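Local coordinates for HTH-type transcriptional regulator LysG (Mycobacterium tuberculosis, PDB 3ISP), which binds DNA as a LysR-family transcriptional regulator, probably activating expression of the exporter LysE and repressing its own expression, at residues A190-W195 with I214-H219. Residues are numbered along the deposited sequence; the frame is centred on the assembly and turned at random.
Sequences APSLAW and ITRPTH
S192 sits in a frame made by R216 and T218. Its CB and OG lie alongside the CG-CD-NE part of the R216 chain, with OG 3.1 Å from R216 NE, but the angle is too poor for a hydrogen bond. From the T218 side, CB approaches the same hydroxyl to 3.3 Å. OG is turned in between the backbone N and carbonyl carbon of S192 (chi1 73°), which lays it against both neighbours. The guanidinium runs on past the serine, and its NH2 forms a salt bridge with D203 of helix 201-210, linking the R216 side chain to the helix that precedes it.

Next to these side chains the two backbones run in the same general sense, as a parallel pair with a single beta bridge, S192 opposite T218. S192 supplies both bonds: its N donates to P217 O at 2.7 Å, and its O accepts from H219 N at 2.9 Å. The CA-H groups of P191 and T218 add contacts to P217 O and S192 O. Since P191 and L193 are in turn hydrogen-bonded through their backbones to W237, the 190-195 segment is bonded both to 214-219 and to W237 in the periplasmic-binding-protein-like regulatory domain of this LysR regulator.

H219 and L193 meet beyond the bridge, their side chains crossing at a slant. L193 CD2 rests 3.8 Å from H219 CB and also approaches CD2 of the imidazole, while P191 CB comes to the same ring carbon roughly at right angles to that, at 4.2 Å. The imidazole's ND1 is hydrogen-bonded to the backbone N of L122 in the second subunit, and T218 O takes a bond from R96 of that subunit. P217 CG packs over P191 CA at 3.8 Å, and its ring also touches L121 of the second subunit.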
ATOM      1  N   ALA A 190      -1.940  25.777 -18.537  1.00 68.55           N
ATOM      2  CA  ALA A 190      -2.006  26.492 -17.267  1.00 69.19           C
ATOM      3  C   ALA A 190      -1.795  25.530 -16.098  1.00 68.78           C
ATOM      4  O   ALA A 190      -2.393  24.453 -16.058  1.00 68.54           O
ATOM      5  CB  ALA A 190      -3.340  27.220 -17.128  1.00 66.58           C
ATOM      6  N   PRO A 191      -0.930  25.906 -15.146  1.00 65.28           N
ATOM      7  CA  PRO A 191      -0.725  25.033 -13.986  1.00 64.35           C
ATOM      8  C   PRO A 191      -1.978  24.927 -13.121  1.00 57.54           C
ATOM      9  O   PRO A 191      -2.565  25.946 -12.771  1.00 58.14           O
ATOM     10  CB  PRO A 191       0.396  25.744 -13.213  1.00 58.25           C
ATOM     11  CG  PRO A 191       1.113  26.525 -14.240  1.00 60.16           C
ATOM     12  CD  PRO A 191       0.051  27.001 -15.188  1.00 60.83           C
ATOM     13  N   SER A 192      -2.387  23.713 -12.776  1.00 57.07           N
ATOM     14  CA  SER A 192      -3.470  23.556 -11.804  1.00 62.03           C
ATOM     15  C   SER A 192      -2.909  23.238 -10.419  1.00 57.58           C
ATOM     16  O   SER A 192      -1.748  22.875 -10.275  1.00 59.16           O
ATOM     17  CB  SER A 192      -4.478  22.485 -12.241  1.00 54.40           C
ATOM     18  OG  SER A 192      -3.940  21.184 -12.092  1.00 57.72           O
ATOM     19  N   LEU A 193      -3.739  23.396  -9.399  1.00 54.36           N
ATOM     20  CA  LEU A 193      -3.372  22.997  -8.053  1.00 51.00           C
ATOM     21  C   LEU A 193      -4.047  21.682  -7.655  1.00 53.91           C
ATOM     22  O   LEU A 193      -4.701  21.019  -8.464  1.00 55.72           O
ATOM     23  CB  LEU A 193      -3.778  24.080  -7.068  1.00 49.43           C
ATOM     24  CG  LEU A 193      -3.258  25.479  -7.335  1.00 50.19           C
ATOM     25  CD1 LEU A 193      -3.654  26.390  -6.189  1.00 47.26           C
ATOM     26  CD2 LEU A 193      -1.752  25.429  -7.514  1.00 50.81           C
ATOM     27  N   ALA A 194      -3.889  21.330  -6.388  1.00 51.41           N
ATOM     28  CA  ALA A 194      -4.448  20.112  -5.833  1.00 58.71           C
ATOM     29  C   ALA A 194      -3.836  19.867  -4.457  1.00 58.99           C
ATOM     30  O   ALA A 194      -2.702  20.266  -4.196  1.00 57.70           O
ATOM     31  CB  ALA A 194      -4.185  18.933  -6.749  1.00 53.98           C
ATOM     32  N   TRP A 195      -4.591  19.216  -3.581  1.00 56.45           N
ATOM     33  CA  TRP A 195      -4.092  18.889  -2.258  1.00 59.87           C
ATOM     34  C   TRP A 195      -3.103  17.744  -2.321  1.00 58.47           C
ATOM     35  O   TRP A 195      -2.161  17.681  -1.529  1.00 60.78           O
ATOM     36  CB  TRP A 195      -5.247  18.537  -1.317  1.00 57.98           C
ATOM     37  CG  TRP A 195      -5.909  19.746  -0.787  1.00 52.37           C
ATOM     38  CD1 TRP A 195      -6.472  20.765  -1.512  1.00 55.10           C
ATOM     39  CD2 TRP A 195      -6.073  20.091   0.586  1.00 48.71           C
ATOM     40  NE1 TRP A 195      -6.972  21.728  -0.664  1.00 54.26           N
ATOM     41  CE2 TRP A 195      -6.739  21.336   0.630  1.00 50.40           C
ATOM     42  CE3 TRP A 195      -5.716  19.474   1.783  1.00 50.92           C
ATOM     43  CZ2 TRP A 195      -7.063  21.964   1.823  1.00 46.50           C
ATOM     44  CZ3 TRP A 195      -6.034  20.108   2.972  1.00 54.48           C
ATOM     45  CH2 TRP A 195      -6.705  21.341   2.980  1.00 50.56           C
ATOM     46  N   ILE A 214      -7.879  16.353 -19.230  1.00 95.56           N
ATOM     47  CA  ILE A 214      -6.680  17.016 -19.722  1.00 86.59           C
ATOM     48  C   ILE A 214      -5.531  16.899 -18.725  1.00 81.26           C
ATOM     49  O   ILE A 214      -5.644  17.374 -17.601  1.00 83.17           O
ATOM     50  CB  ILE A 214      -6.958  18.519 -19.917  1.00 84.69           C
ATOM     51  CG1 ILE A 214      -8.379  18.740 -20.442  1.00 79.44           C
ATOM     52  CG2 ILE A 214      -5.884  19.167 -20.800  1.00 83.15           C
ATOM     53  CD1 ILE A 214      -8.636  18.113 -21.783  1.00 88.31           C
ATOM     54  N   THR A 215      -4.422  16.286 -19.117  1.00 75.02           N
ATOM     55  CA  THR A 215      -3.257  16.314 -18.237  1.00 76.47           C
ATOM     56  C   THR A 215      -2.494  17.646 -18.343  1.00 74.56           C
ATOM     57  O   THR A 215      -2.265  18.175 -19.440  1.00 74.17           O
ATOM     58  CB  THR A 215      -2.329  15.092 -18.430  1.00 78.03           C
ATOM     59  OG1 THR A 215      -1.789  15.089 -19.757  1.00 78.25           O
ATOM     60  CG2 THR A 215      -3.099  13.796 -18.175  1.00 68.41           C
ATOM     61  N   ARG A 216      -2.125  18.186 -17.186  1.00 72.34           N
ATOM     62  CA  ARG A 216      -1.519  19.515 -17.095  1.00 68.98           C
ATOM     63  C   ARG A 216      -0.420  19.550 -16.046  1.00 67.87           C
ATOM     64  O   ARG A 216      -0.240  18.591 -15.293  1.00 69.87           O
ATOM     65  CB  ARG A 216      -2.586  20.537 -16.719  1.00 63.72           C
ATOM     66  CG  ARG A 216      -3.369  20.151 -15.476  1.00 68.06           C
ATOM     67  CD  ARG A 216      -4.811  20.607 -15.578  1.00 67.66           C
ATOM     68  NE  ARG A 216      -5.659  20.162 -14.465  1.00 63.96           N
ATOM     69  CZ  ARG A 216      -5.934  18.894 -14.184  1.00 59.18           C
ATOM     70  NH1 ARG A 216      -5.400  17.917 -14.896  1.00 66.03           N
ATOM     71  NH2 ARG A 216      -6.727  18.604 -13.174  1.00 61.55           N
ATOM     72  N   PRO A 217       0.336  20.653 -15.997  1.00 66.22           N
ATOM     73  CA  PRO A 217       1.229  20.818 -14.846  1.00 67.47           C
ATOM     74  C   PRO A 217       0.395  21.061 -13.594  1.00 67.62           C
ATOM     75  O   PRO A 217      -0.488  21.922 -13.601  1.00 66.95           O
ATOM     76  CB  PRO A 217       2.040  22.073 -15.204  1.00 62.79           C
ATOM     77  CG  PRO A 217       1.228  22.756 -16.257  1.00 71.30           C
ATOM     78  CD  PRO A 217       0.621  21.641 -17.046  1.00 66.85           C
ATOM     79  N   THR A 218       0.654  20.298 -12.540  1.00 64.11           N
ATOM     80  CA  THR A 218      -0.122  20.448 -11.320  1.00 63.66           C
ATOM     81  C   THR A 218       0.713  20.446 -10.034  1.00 62.59           C
ATOM     82  O   THR A 218       1.454  19.497  -9.750  1.00 62.05           O
ATOM     83  CB  THR A 218      -1.272  19.406 -11.224  1.00 65.45           C
ATOM     84  OG1 THR A 218      -1.602  19.185  -9.842  1.00 63.74           O
ATOM     85  CG2 THR A 218      -0.871  18.084 -11.865  1.00 63.10           C
ATOM     86  N   HIS A 219       0.567  21.524  -9.267  1.00 56.63           N
ATOM     87  CA  HIS A 219       1.189  21.668  -7.961  1.00 54.59           C
ATOM     88  C   HIS A 219       0.403  20.936  -6.899  1.00 57.47           C
ATOM     89  O   HIS A 219      -0.822  20.935  -6.933  1.00 62.86           O
ATOM     90  CB  HIS A 219       1.220  23.139  -7.566  1.00 58.72           C
ATOM     91  CG  HIS A 219       2.099  23.986  -8.431  1.00 61.88           C
ATOM     92  ND1 HIS A 219       3.474  23.901  -8.400  1.00 58.00           N
ATOM     93  CD2 HIS A 219       1.798  24.944  -9.338  1.00 52.89           C
ATOM     94  CE1 HIS A 219       3.980  24.763  -9.260  1.00 57.66           C
ATOM     95  NE2 HIS A 219       2.986  25.409  -9.840  1.00 57.64           N
TER